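Local atomic coordinates of glycosylation Associate Protein 1 (Streptococcus agalactiae serotype V, PDB entry 6OYC), a protein that probably acts, in complex with its Gap2 and Gap3 partners, in the glycosylation and accessory Sec export of adhesins, and probably shares the GT-B fold of glycosyltransferases. Residues 19-23 with 124-128; 55-61 with 149-155; 303-309 with 495-501. All blocks are in the same frame, centred on the assembly; numbering follows the deposited sequence.

In the fold
Contacts 1 and 2 are neighbours and contact 3 stands apart. The first two have centres about 13 Å apart and touch where Glu128 packs on Tyr61 and Asn19 on Asn58. Both join the part of the chain that carries the seven-stranded parallel sheet to the long antiparallel sheet, and their segments alternate in sequence, 19-23, 55-61, 124-128, 149-155. Contact 3 follows later in the chain, its centre about 28 Å from that of contact 1 and about 31 Å from that of contact 2. It lays the loop between the two parallel sheets against the long helix 484-502 near the C-terminus, consistent with the linker between the two Rossmann-like halves of a GT-B fold.

Contact 1: 19-23 with 124-128; sequences NYLWY and QFGEE
Tyr20 and Glu127 meet hydroxyl to carboxylate: the phenol OH donates to Glu127 OE1 at 2.5 Å, reaching that oxygen nearly along its C-O direction. Ring and carboxylate planes are 25° apart, nearly coplanar, and Glu127 spans the distance because its CG is anti to the backbone N (chi1 -168°) and the chain stays extended beyond it. At the far end Tyr23 crosses Gln124 at about a right angle. There the amide NE2 donates to Tyr23 OH at 3.0 Å, an almost straight bond in the amide plane, while Leu21 CD2 rests on the same amide 3.7 Å from Gln124 OE1. Between these bonds Trp22 presents the CD1 edge of its indole to Phe125 O, 3.2 Å away; its NE1 is bound to Phe109 O. A water accepts from Trp22 N and lies near Gln124 OE1 and Phe125 O; another joins Asn19 OD1 to Glu127 N. The touching parts, 20-23 and 124-127, run nearly perpendicular (88°). A coil after the first strand of the parallel sheet is thus fastened by aromatic side chains across the end of strand 118-125 and the turn beyond, joining the antiparallel sheet to what is probably the N-terminal Rossmann-like domain of a GT-B fold.

Contact 2: 55-61 with 149-155; sequences YMPNLRY and DDRGFLS
The guanidinium of Arg60 lies flat on that of Arg151, centres 3.4 Å apart and planes only 5° from parallel, each CZ over the middle of the other group. At its edge Arg60 meets Asp150 OD1, which takes the NE hydrogen at 2.7 Å on the syn side and almost in the guanidinium plane. Arg151 has Asp149 at its edge instead, gripped side-on, NE to OD1 and NH2 to OD2. Asp149 OD1 also lies 3.5 Å from Arg60 NH2, but well out of the guanidinium plane, a pairing of charge alone. The Tyr55 ring carries Pro57 CD over the centre of one face, and Ser155 OG, at the ring's edge, is hydrogen-bonded to the phenol OH at 2.6 Å.

Asp150 is the hub. Its CG sits between the backbone N and carbonyl carbon (chi1 64°), which turns the carboxylate toward the first turn of helix 59-65. OD2 accepts from Tyr61 N at 3.1 Å, approached from above the carboxylate plane, and weakly from Arg60 N; Asp150 CB packs 3.4 Å from Tyr61 CD2. The backbone N of Asp150 adds a bond to Pro57 O at 2.8 Å. Asp149 OD1 also accepts from Arg151 N, closing an Asx turn within a type I turn, so one aspartate both shapes the turn and holds the arginine stacked on Arg60.

Tyr73 OH binds Arg60 NH1, and Gln81 binds Ser155 OG. Asp149 and Asp150, with Asp78 salt-bridged to Arg151 from outside, offset the two stacked arginines in a buried network, and probably make the close approach of like charges tolerable. A carboxylate facing the helix's N-terminal NH groups would also be stabilised there, consistent with Asp150 remaining ionised while it joins the helix start to the hairpin turn.

Contact 3: 303-309 with 495-501; sequences FDTRLAL and IDKINDY
Phe303 and Ile498 mark one close approach of the two backbones, their CA atoms 7.3 Å apart, and Leu309 and Ile495 another at 8.2 Å. Segment 495-501 is a piece of helix 484-502, whereas 303-309 is an irregular loop whose type I turn from Asp304 to Leu307 bends the chain between these two approaches.

Phe303 points at the helix and carries much of the contact. Its CG stands anti to the carbonyl carbon (chi1 -64°), which lays the ring across the helix surface with Ile498 CA over one face. Ile498 CD1 reaches Phe303 CD1 at 3.5 Å, while at the far rim Phe303 CZ comes 3.6 Å from Lys497 O. The side chains of Phe303 and Tyr501 run antiparallel, side by side. Their ring planes meet obliquely at 56°; the defined contact is CH-pi, Phe303 CB standing over the face of the Tyr501 ring, 4.2 Å from its centroid and almost on its normal. Thr305 CG2 reaches the same ring at CE1, 3.4 Å away. Leu309, more exposed, lays CD2 against Ile495 CG1 at 4.0 Å.

Polar ends are turned to other partners: Thr305 OG1 bonds to Tyr43 OH, and Tyr501 OH to Asn36 O, both on helix 33-43. Within the loop, Arg306 grips the Asp304 carboxylate side-on, NH2 to OD2 at 2.7 Å, and its backbone N bonds to Asp304 OD1 in an Asx turn. Arg306 also forms a salt bridge with Glu414.

The chemistry between the segments is therefore apolar, an aromatic and aliphatic surface seating the loop on the helix, while charges and hydroxyl bonds fix the loop's shape and tie it and Tyr501 to neighbouring helices.

Contact 1: 19-23 with 124-128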
loop_
_atom_site.group_PDB
_atom_site.type_symbol
_atom_site.label_atom_id
_atom_site.label_comp_id
_atom_site.label_asym_id
_atom_site.label_seq_id
_atom_site.Cartn_x
_atom_site.Cartn_y
_atom_site.Cartn_z
ATOM N N ASN A 19 -7.721 -6.113 -1.791
ATOM C CA ASN A 19 -7.353 -5.805 -3.162
ATOM C C ASN A 19 -8.249 -4.700 -3.718
ATOM O O ASN A 19 -9.359 -4.455 -3.233
ATOM C CB ASN A 19 -7.419 -7.060 -4.040
ATOM C CG ASN A 19 -6.521 -6.952 -5.280
ATOM O OD1 ASN A 19 -5.701 -6.044 -5.376
ATOM N ND2 ASN A 19 -6.673 -7.878 -6.226
ATOM N N TYR A 20 -7.723 -3.998 -4.714
ATOM C CA TYR A 20 -8.372 -2.850 -5.333
ATOM C C TYR A 20 -8.404 -3.058 -6.843
ATOM O O TYR A 20 -7.620 -3.828 -7.397
ATOM C CB TYR A 20 -7.611 -1.567 -4.990
ATOM C CG TYR A 20 -6.113 -1.768 -5.124
ATOM C CD1 TYR A 20 -5.496 -1.781 -6.384
ATOM C CD2 TYR A 20 -5.311 -1.975 -3.998
ATOM C CE1 TYR A 20 -4.125 -1.990 -6.511
ATOM C CE2 TYR A 20 -3.937 -2.175 -4.117
ATOM C CZ TYR A 20 -3.350 -2.187 -5.368
ATOM O OH TYR A 20 -1.988 -2.394 -5.465
ATOM N N LEU A 21 -9.309 -2.367 -7.517
ATOM C CA LEU A 21 -9.279 -2.392 -8.978
ATOM C C LEU A 21 -7.973 -1.789 -9.488
ATOM O O LEU A 21 -7.469 -0.799 -8.943
ATOM C CB LEU A 21 -10.472 -1.622 -9.543
ATOM C CG LEU A 21 -11.811 -2.042 -8.932
ATOM C CD1 LEU A 21 -12.962 -1.196 -9.513
ATOM C CD2 LEU A 21 -12.033 -3.523 -9.165
ATOM N N TRP A 22 -7.430 -2.385 -10.558
ATOM C CA TRP A 22 -6.104 -1.991 -11.018
ATOM C C TRP A 22 -6.034 -0.517 -11.385
ATOM O O TRP A 22 -4.958 0.093 -11.302
ATOM C CB TRP A 22 -5.672 -2.854 -12.203
ATOM C CG TRP A 22 -6.301 -2.532 -13.554
ATOM C CD1 TRP A 22 -7.300 -3.232 -14.179
ATOM C CD2 TRP A 22 -5.929 -1.474 -14.463
ATOM N NE1 TRP A 22 -7.583 -2.671 -15.399
ATOM C CE2 TRP A 22 -6.756 -1.595 -15.601
ATOM C CE3 TRP A 22 -4.979 -0.446 -14.423
ATOM C CZ2 TRP A 22 -6.662 -0.725 -16.695
ATOM C CZ3 TRP A 22 -4.881 0.420 -15.506
ATOM C CH2 TRP A 22 -5.724 0.278 -16.628
ATOM N N TYR A 23 -7.154 0.071 -11.782
ATOM C CA TYR A 23 -7.194 1.457 -12.219
ATOM C C TYR A 23 -7.733 2.388 -11.145
ATOM O O TYR A 23 -8.059 3.538 -11.450
ATOM C CB TYR A 23 -8.056 1.574 -13.478
ATOM C CG TYR A 23 -9.445 0.959 -13.326
ATOM C CD1 TYR A 23 -10.499 1.684 -12.776
ATOM C CD2 TYR A 23 -9.695 -0.350 -13.727
ATOM C CE1 TYR A 23 -11.777 1.124 -12.638
ATOM C CE2 TYR A 23 -10.966 -0.923 -13.604
ATOM C CZ TYR A 23 -12.004 -0.182 -13.067
ATOM O OH TYR A 23 -13.257 -0.748 -12.939
ATOM N N GLN A 124 -12.700 -8.422 -14.344
ATOM C CA GLN A 124 -11.764 -7.483 -13.737
ATOM C C GLN A 124 -10.392 -8.120 -13.614
ATOM O O GLN A 124 -10.272 -9.316 -13.307
ATOM C CB GLN A 124 -12.244 -7.015 -12.365
ATOM C CG GLN A 124 -13.430 -6.029 -12.446
ATOM C CD GLN A 124 -12.976 -4.597 -12.624
ATOM O OE1 GLN A 124 -11.776 -4.333 -12.790
ATOM N NE2 GLN A 124 -13.924 -3.654 -12.570
ATOM N N PHE A 125 -9.359 -7.304 -13.845
ATOM C CA PHE A 125 -7.980 -7.766 -13.835
ATOM C C PHE A 125 -7.186 -7.057 -12.743
ATOM O O PHE A 125 -7.443 -5.896 -12.417
ATOM C CB PHE A 125 -7.325 -7.561 -15.212
ATOM C CG PHE A 125 -8.097 -8.199 -16.334
ATOM C CD1 PHE A 125 -9.123 -7.508 -16.976
ATOM C CD2 PHE A 125 -7.849 -9.503 -16.701
ATOM C CE1 PHE A 125 -9.863 -8.105 -17.995
ATOM C CE2 PHE A 125 -8.567 -10.098 -17.719
ATOM C CZ PHE A 125 -9.579 -9.391 -18.365
ATOM N N GLY A 126 -6.230 -7.783 -12.166
ATOM C CA GLY A 126 -5.393 -7.239 -11.124
ATOM C C GLY A 126 -4.296 -6.324 -11.648
ATOM O O GLY A 126 -4.110 -6.121 -12.851
ATOM N N GLU A 127 -3.547 -5.773 -10.691
ATOM C CA GLU A 127 -2.379 -4.971 -11.016
ATOM C C GLU A 127 -1.403 -5.755 -11.888
ATOM O O GLU A 127 -0.794 -5.198 -12.807
ATOM C CB GLU A 127 -1.703 -4.499 -9.725
ATOM C CG GLU A 127 -0.644 -3.420 -9.923
ATOM C CD GLU A 127 -0.007 -2.982 -8.607
ATOM O OE1 GLU A 127 -0.755 -2.830 -7.612
ATOM O OE2 GLU A 127 1.234 -2.784 -8.570
ATOM N N GLU A 128 -1.239 -7.046 -11.612
ATOM C CA GLU A 128 -0.336 -7.886 -12.386
ATOM C C GLU A 128 -1.045 -8.520 -13.576
ATOM O O GLU A 128 -0.458 -9.364 -14.256
ATOM C CB GLU A 128 0.301 -8.974 -11.491
ATOM C CG GLU A 128 1.370 -8.465 -10.490
ATOM C CD GLU A 128 0.779 -7.736 -9.280
ATOM O OE1 GLU A 128 -0.370 -8.037 -8.898
ATOM O OE2 GLU A 128 1.466 -6.865 -8.710
HETATM O O HOH W 1 -4.119 -6.274 -8.010
HETATM O O HOH W 2 -8.855 -6.302 -9.342
HETATM O O HOH W 3 -9.322 -4.526 -11.523
#

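Contact 2: 55-61 with 149-155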
loop_
_atom_site.group_PDB
_atom_site.type_symbol
_atom_site.label_atom_id
_atom_site.label_comp_id
_atom_site.label_asym_id
_atom_site.label_seq_id
_atom_site.Cartn_x
_atom_site.Cartn_y
_atom_site.Cartn_z
ATOM N N TYR A 55 -8.868 -12.375 4.887
ATOM C CA TYR A 55 -8.996 -13.069 3.607
ATOM C C TYR A 55 -8.150 -12.365 2.535
ATOM O O TYR A 55 -8.354 -11.177 2.253
ATOM C CB TYR A 55 -10.479 -13.088 3.233
ATOM C CG TYR A 55 -10.867 -13.774 1.942
ATOM C CD1 TYR A 55 -10.499 -15.095 1.683
ATOM C CD2 TYR A 55 -11.619 -13.104 0.985
ATOM C CE1 TYR A 55 -10.873 -15.721 0.514
ATOM C CE2 TYR A 55 -12.011 -13.722 -0.176
ATOM C CZ TYR A 55 -11.628 -15.023 -0.411
ATOM O OH TYR A 55 -12.006 -15.640 -1.571
ATOM N N MET A 56 -7.194 -13.073 1.938
ATOM C CA MET A 56 -6.263 -12.456 0.983
ATOM C C MET A 56 -6.038 -13.350 -0.238
ATOM O O MET A 56 -4.952 -13.910 -0.434
ATOM C CB MET A 56 -4.936 -12.135 1.680
ATOM C CG MET A 56 -5.027 -10.960 2.645
ATOM S SD MET A 56 -5.125 -9.441 1.686
ATOM C CE MET A 56 -3.375 -9.033 1.560
ATOM N N PRO A 57 -7.045 -13.480 -1.105
ATOM C CA PRO A 57 -6.882 -14.354 -2.290
ATOM C C PRO A 57 -5.779 -13.898 -3.239
ATOM O O PRO A 57 -5.302 -14.702 -4.052
ATOM C CB PRO A 57 -8.259 -14.295 -2.962
ATOM C CG PRO A 57 -8.872 -13.003 -2.452
ATOM C CD PRO A 57 -8.370 -12.838 -1.062
ATOM N N ASN A 58 -5.342 -12.642 -3.153
ATOM C CA ASN A 58 -4.274 -12.122 -3.997
ATOM C C ASN A 58 -2.965 -11.971 -3.236
ATOM O O ASN A 58 -2.128 -11.139 -3.598
ATOM C CB ASN A 58 -4.676 -10.780 -4.606
ATOM C CG ASN A 58 -4.206 -10.649 -6.009
ATOM O OD1 ASN A 58 -4.394 -11.562 -6.818
ATOM N ND2 ASN A 58 -3.543 -9.524 -6.320
ATOM N N LEU A 59 -2.772 -12.778 -2.187
ATOM C CA LEU A 59 -1.667 -12.552 -1.260
ATOM C C LEU A 59 -0.315 -12.758 -1.936
ATOM O O LEU A 59 0.646 -12.030 -1.649
ATOM C CB LEU A 59 -1.814 -13.470 -0.050
ATOM C CG LEU A 59 -0.712 -13.425 1.009
ATOM C CD1 LEU A 59 -0.500 -12.011 1.513
ATOM C CD2 LEU A 59 -1.063 -14.362 2.177
ATOM N N ARG A 60 -0.213 -13.737 -2.838
ATOM C CA ARG A 60 1.105 -14.052 -3.377
ATOM C C ARG A 60 1.597 -12.943 -4.313
ATOM O O ARG A 60 2.768 -12.554 -4.254
ATOM C CB ARG A 60 1.081 -15.426 -4.054
ATOM C CG ARG A 60 1.186 -16.620 -3.045
ATOM C CD ARG A 60 0.039 -17.630 -3.179
ATOM N NE ARG A 60 -1.268 -16.982 -3.156
ATOM C CZ ARG A 60 -1.984 -16.768 -2.056
ATOM N NH1 ARG A 60 -1.539 -17.183 -0.865
ATOM N NH2 ARG A 60 -3.154 -16.140 -2.150
ATOM N N TYR A 61 0.707 -12.382 -5.147
ATOM C CA TYR A 61 1.100 -11.205 -5.914
ATOM C C TYR A 61 1.399 -10.044 -4.991
ATOM O O TYR A 61 2.357 -9.299 -5.219
ATOM C CB TYR A 61 0.027 -10.803 -6.930
ATOM C CG TYR A 61 0.109 -11.634 -8.182
ATOM C CD1 TYR A 61 1.304 -11.722 -8.906
ATOM C CD2 TYR A 61 -0.985 -12.367 -8.629
ATOM C CE1 TYR A 61 1.390 -12.505 -10.047
ATOM C CE2 TYR A 61 -0.906 -13.146 -9.761
ATOM C CZ TYR A 61 0.287 -13.218 -10.457
ATOM O OH TYR A 61 0.358 -13.991 -11.574
ATOM N N ASP A 149 -8.551 -16.708 -6.511
ATOM C CA ASP A 149 -7.236 -16.696 -5.891
ATOM C C ASP A 149 -6.179 -16.513 -6.967
ATOM O O ASP A 149 -6.344 -16.965 -8.106
ATOM C CB ASP A 149 -7.007 -18.028 -5.150
ATOM C CG ASP A 149 -5.850 -17.979 -4.141
ATOM O OD1 ASP A 149 -4.675 -18.103 -4.570
ATOM O OD2 ASP A 149 -6.131 -17.837 -2.919
ATOM N N ASP A 150 -5.073 -15.855 -6.607
ATOM C CA ASP A 150 -4.010 -15.695 -7.604
ATOM C C ASP A 150 -3.297 -17.002 -7.926
ATOM O O ASP A 150 -2.479 -17.027 -8.838
ATOM C CB ASP A 150 -2.996 -14.630 -7.169
ATOM C CG ASP A 150 -2.222 -15.000 -5.902
ATOM O OD1 ASP A 150 -1.869 -16.181 -5.703
ATOM O OD2 ASP A 150 -1.911 -14.078 -5.106
ATOM N N ARG A 151 -3.560 -18.076 -7.192
ATOM C CA ARG A 151 -3.083 -19.390 -7.610
ATOM C C ARG A 151 -3.977 -20.009 -8.694
ATOM O O ARG A 151 -3.705 -21.122 -9.147
ATOM C CB ARG A 151 -2.927 -20.315 -6.402
ATOM C CG ARG A 151 -1.760 -19.914 -5.490
ATOM C CD ARG A 151 -1.875 -20.456 -4.059
ATOM N NE ARG A 151 -3.025 -19.920 -3.330
ATOM C CZ ARG A 151 -3.145 -19.933 -2.002
ATOM N NH1 ARG A 151 -2.185 -20.459 -1.253
ATOM N NH2 ARG A 151 -4.225 -19.414 -1.422
ATOM N N GLY A 152 -5.009 -19.293 -9.129
ATOM C CA GLY A 152 -5.832 -19.716 -10.244
ATOM C C GLY A 152 -6.888 -20.757 -9.935
ATOM O O GLY A 152 -7.152 -21.620 -10.774
ATOM N N PHE A 153 -7.492 -20.715 -8.745
ATOM C CA PHE A 153 -8.689 -21.488 -8.442
ATOM C C PHE A 153 -9.783 -20.528 -7.988
ATOM O O PHE A 153 -9.507 -19.375 -7.634
ATOM C CB PHE A 153 -8.414 -22.563 -7.373
ATOM C CG PHE A 153 -8.024 -22.008 -6.029
ATOM C CD1 PHE A 153 -8.995 -21.659 -5.097
ATOM C CD2 PHE A 153 -6.686 -21.842 -5.695
ATOM C CE1 PHE A 153 -8.639 -21.145 -3.845
ATOM C CE2 PHE A 153 -6.319 -21.325 -4.448
ATOM C CZ PHE A 153 -7.309 -20.977 -3.523
ATOM N N LEU A 154 -11.035 -21.001 -7.994
ATOM C CA LEU A 154 -12.152 -20.205 -7.461
ATOM C C LEU A 154 -12.112 -20.237 -5.936
ATOM O O LEU A 154 -12.336 -21.286 -5.344
ATOM C CB LEU A 154 -13.497 -20.726 -7.962
ATOM C CG LEU A 154 -14.743 -19.943 -7.487
ATOM C CD1 LEU A 154 -14.709 -18.461 -7.889
ATOM C CD2 LEU A 154 -15.982 -20.594 -8.025
ATOM N N SER A 155 -11.840 -19.087 -5.303
ATOM C CA SER A 155 -11.714 -18.979 -3.855
ATOM C C SER A 155 -13.051 -18.767 -3.154
ATOM O O SER A 155 -13.286 -19.354 -2.092
ATOM C CB SER A 155 -10.761 -17.836 -3.481
ATOM O OG SER A 155 -10.585 -17.753 -2.067
#

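Contact 3: 303-309 with 495-501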
loop_
_atom_site.group_PDB
_atom_site.type_symbol
_atom_site.label_atom_id
_atom_site.label_comp_id
_atom_site.label_asym_id
_atom_site.label_seq_id
_atom_site.Cartn_x
_atom_site.Cartn_y
_atom_site.Cartn_z
ATOM N N PHE A 303 11.965 3.340 5.373
ATOM C CA PHE A 303 12.616 3.201 4.071
ATOM C C PHE A 303 11.977 2.111 3.218
ATOM O O PHE A 303 11.614 1.039 3.716
ATOM C CB PHE A 303 14.097 2.866 4.241
ATOM C CG PHE A 303 14.888 3.934 4.911
ATOM C CD1 PHE A 303 15.219 5.101 4.230
ATOM C CD2 PHE A 303 15.329 3.768 6.225
ATOM C CE1 PHE A 303 15.964 6.098 4.857
ATOM C CE2 PHE A 303 16.076 4.746 6.854
ATOM C CZ PHE A 303 16.398 5.917 6.168
ATOM N N ASP A 304 11.881 2.376 1.915
ATOM C CA ASP A 304 11.445 1.404 0.909
ATOM C C ASP A 304 12.604 1.200 -0.059
ATOM O O ASP A 304 12.820 2.018 -0.958
ATOM C CB ASP A 304 10.197 1.876 0.165
ATOM C CG ASP A 304 9.753 0.893 -0.934
ATOM O OD1 ASP A 304 10.343 -0.211 -1.058
ATOM O OD2 ASP A 304 8.805 1.228 -1.672
ATOM N N THR A 305 13.324 0.093 0.096
ATOM C CA THR A 305 14.565 -0.082 -0.650
ATOM C C THR A 305 14.363 -0.585 -2.074
ATOM O O THR A 305 15.354 -0.808 -2.769
ATOM C CB THR A 305 15.487 -1.032 0.104
ATOM O OG1 THR A 305 14.740 -2.182 0.508
ATOM C CG2 THR A 305 16.071 -0.331 1.364
ATOM N N ARG A 306 13.124 -0.767 -2.537
ATOM C CA ARG A 306 12.915 -0.977 -3.965
ATOM C C ARG A 306 13.317 0.237 -4.803
ATOM O O ARG A 306 13.435 0.113 -6.026
ATOM C CB ARG A 306 11.446 -1.317 -4.255
ATOM C CG ARG A 306 10.902 -2.570 -3.552
ATOM C CD ARG A 306 9.380 -2.699 -3.713
ATOM N NE ARG A 306 8.653 -1.606 -3.069
ATOM C CZ ARG A 306 7.363 -1.341 -3.272
ATOM N NH1 ARG A 306 6.660 -2.101 -4.100
ATOM N NH2 ARG A 306 6.784 -0.309 -2.664
ATOM N N LEU A 307 13.475 1.412 -4.194
ATOM C CA LEU A 307 13.850 2.604 -4.952
ATOM C C LEU A 307 15.313 2.519 -5.389
ATOM O O LEU A 307 16.185 2.109 -4.616
ATOM C CB LEU A 307 13.643 3.867 -4.105
ATOM C CG LEU A 307 12.267 4.535 -3.994
ATOM C CD1 LEU A 307 11.801 5.128 -5.338
ATOM C CD2 LEU A 307 11.227 3.561 -3.420
ATOM N N ALA A 308 15.580 2.902 -6.635
ATOM C CA ALA A 308 16.957 3.054 -7.090
ATOM C C ALA A 308 17.547 4.359 -6.568
ATOM O O ALA A 308 16.842 5.361 -6.403
ATOM C CB ALA A 308 17.038 3.027 -8.615
ATOM N N LEU A 309 18.846 4.340 -6.293
ATOM C CA LEU A 309 19.551 5.507 -5.775
ATOM C C LEU A 309 20.452 6.093 -6.851
ATOM O O LEU A 309 21.276 5.376 -7.433
ATOM C CB LEU A 309 20.391 5.142 -4.554
ATOM C CG LEU A 309 19.657 4.836 -3.255
ATOM C CD1 LEU A 309 19.824 3.377 -2.882
ATOM C CD2 LEU A 309 20.195 5.727 -2.149
ATOM N N ILE A 495 22.321 7.795 1.568
ATOM C CA ILE A 495 23.034 6.516 1.552
ATOM C C ILE A 495 23.399 6.072 2.961
ATOM O O ILE A 495 23.302 4.885 3.292
ATOM C CB ILE A 495 24.276 6.624 0.655
ATOM C CG1 ILE A 495 23.859 6.544 -0.809
ATOM C CG2 ILE A 495 25.252 5.526 0.979
ATOM C CD1 ILE A 495 24.937 6.948 -1.782
ATOM N N ASP A 496 23.798 7.020 3.816
ATOM C CA ASP A 496 24.198 6.668 5.163
ATOM C C ASP A 496 22.995 6.350 6.041
ATOM O O ASP A 496 23.006 5.360 6.771
ATOM C CB ASP A 496 25.052 7.782 5.783
ATOM C CG ASP A 496 26.256 8.115 4.942
ATOM O OD1 ASP A 496 26.696 9.286 4.899
ATOM O OD2 ASP A 496 26.796 7.154 4.351
ATOM N N LYS A 497 21.968 7.189 6.004
ATOM C CA LYS A 497 20.719 6.863 6.685
ATOM C C LYS A 497 20.169 5.510 6.225
ATOM O O LYS A 497 19.671 4.713 7.033
ATOM C CB LYS A 497 19.693 7.988 6.453
ATOM C CG LYS A 497 20.011 9.260 7.230
ATOM C CD LYS A 497 18.798 9.806 7.975
ATOM C CE LYS A 497 19.236 10.451 9.289
ATOM N NZ LYS A 497 20.549 11.169 9.170
ATOM N N ILE A 498 20.261 5.238 4.927
ATOM C CA ILE A 498 19.839 3.952 4.381
ATOM C C ILE A 498 20.495 2.801 5.137
ATOM O O ILE A 498 19.845 1.800 5.467
ATOM C CB ILE A 498 20.164 3.903 2.871
ATOM C CG1 ILE A 498 19.106 4.672 2.056
ATOM C CG2 ILE A 498 20.356 2.463 2.379
ATOM C CD1 ILE A 498 17.725 4.068 2.064
ATOM N N ASN A 499 21.786 2.937 5.457
ATOM C CA ASN A 499 22.561 1.785 5.907
ATOM C C ASN A 499 22.316 1.419 7.365
ATOM O O ASN A 499 22.548 0.268 7.742
ATOM C CB ASN A 499 24.043 2.034 5.647
ATOM C CG ASN A 499 24.342 2.208 4.166
ATOM O OD1 ASN A 499 23.500 1.907 3.305
ATOM N ND2 ASN A 499 25.536 2.703 3.855
ATOM N N ASP A 500 21.823 2.341 8.191
ATOM C CA ASP A 500 21.372 1.924 9.514
ATOM C C ASP A 500 20.284 0.865 9.409
ATOM O O ASP A 500 20.050 0.122 10.368
ATOM C CB ASP A 500 20.859 3.127 10.312
ATOM C CG ASP A 500 21.812 4.307 10.267
ATOM O OD1 ASP A 500 21.339 5.465 10.337
ATOM O OD2 ASP A 500 23.039 4.076 10.158
ATOM N N TYR A 501 19.650 0.775 8.241
ATOM C CA TYR A 501 18.539 -0.100 7.904
ATOM C C TYR A 501 18.971 -1.344 7.133
ATOM O O TYR A 501 18.441 -2.426 7.376
ATOM C CB TYR A 501 17.523 0.712 7.087
ATOM C CG TYR A 501 16.386 -0.054 6.463
ATOM C CD1 TYR A 501 16.468 -0.533 5.159
ATOM C CD2 TYR A 501 15.214 -0.267 7.167
ATOM C CE1 TYR A 501 15.414 -1.223 4.590
ATOM C CE2 TYR A 501 14.159 -0.960 6.611
ATOM C CZ TYR A 501 14.258 -1.423 5.320
ATOM O OH TYR A 501 13.192 -2.095 4.785
#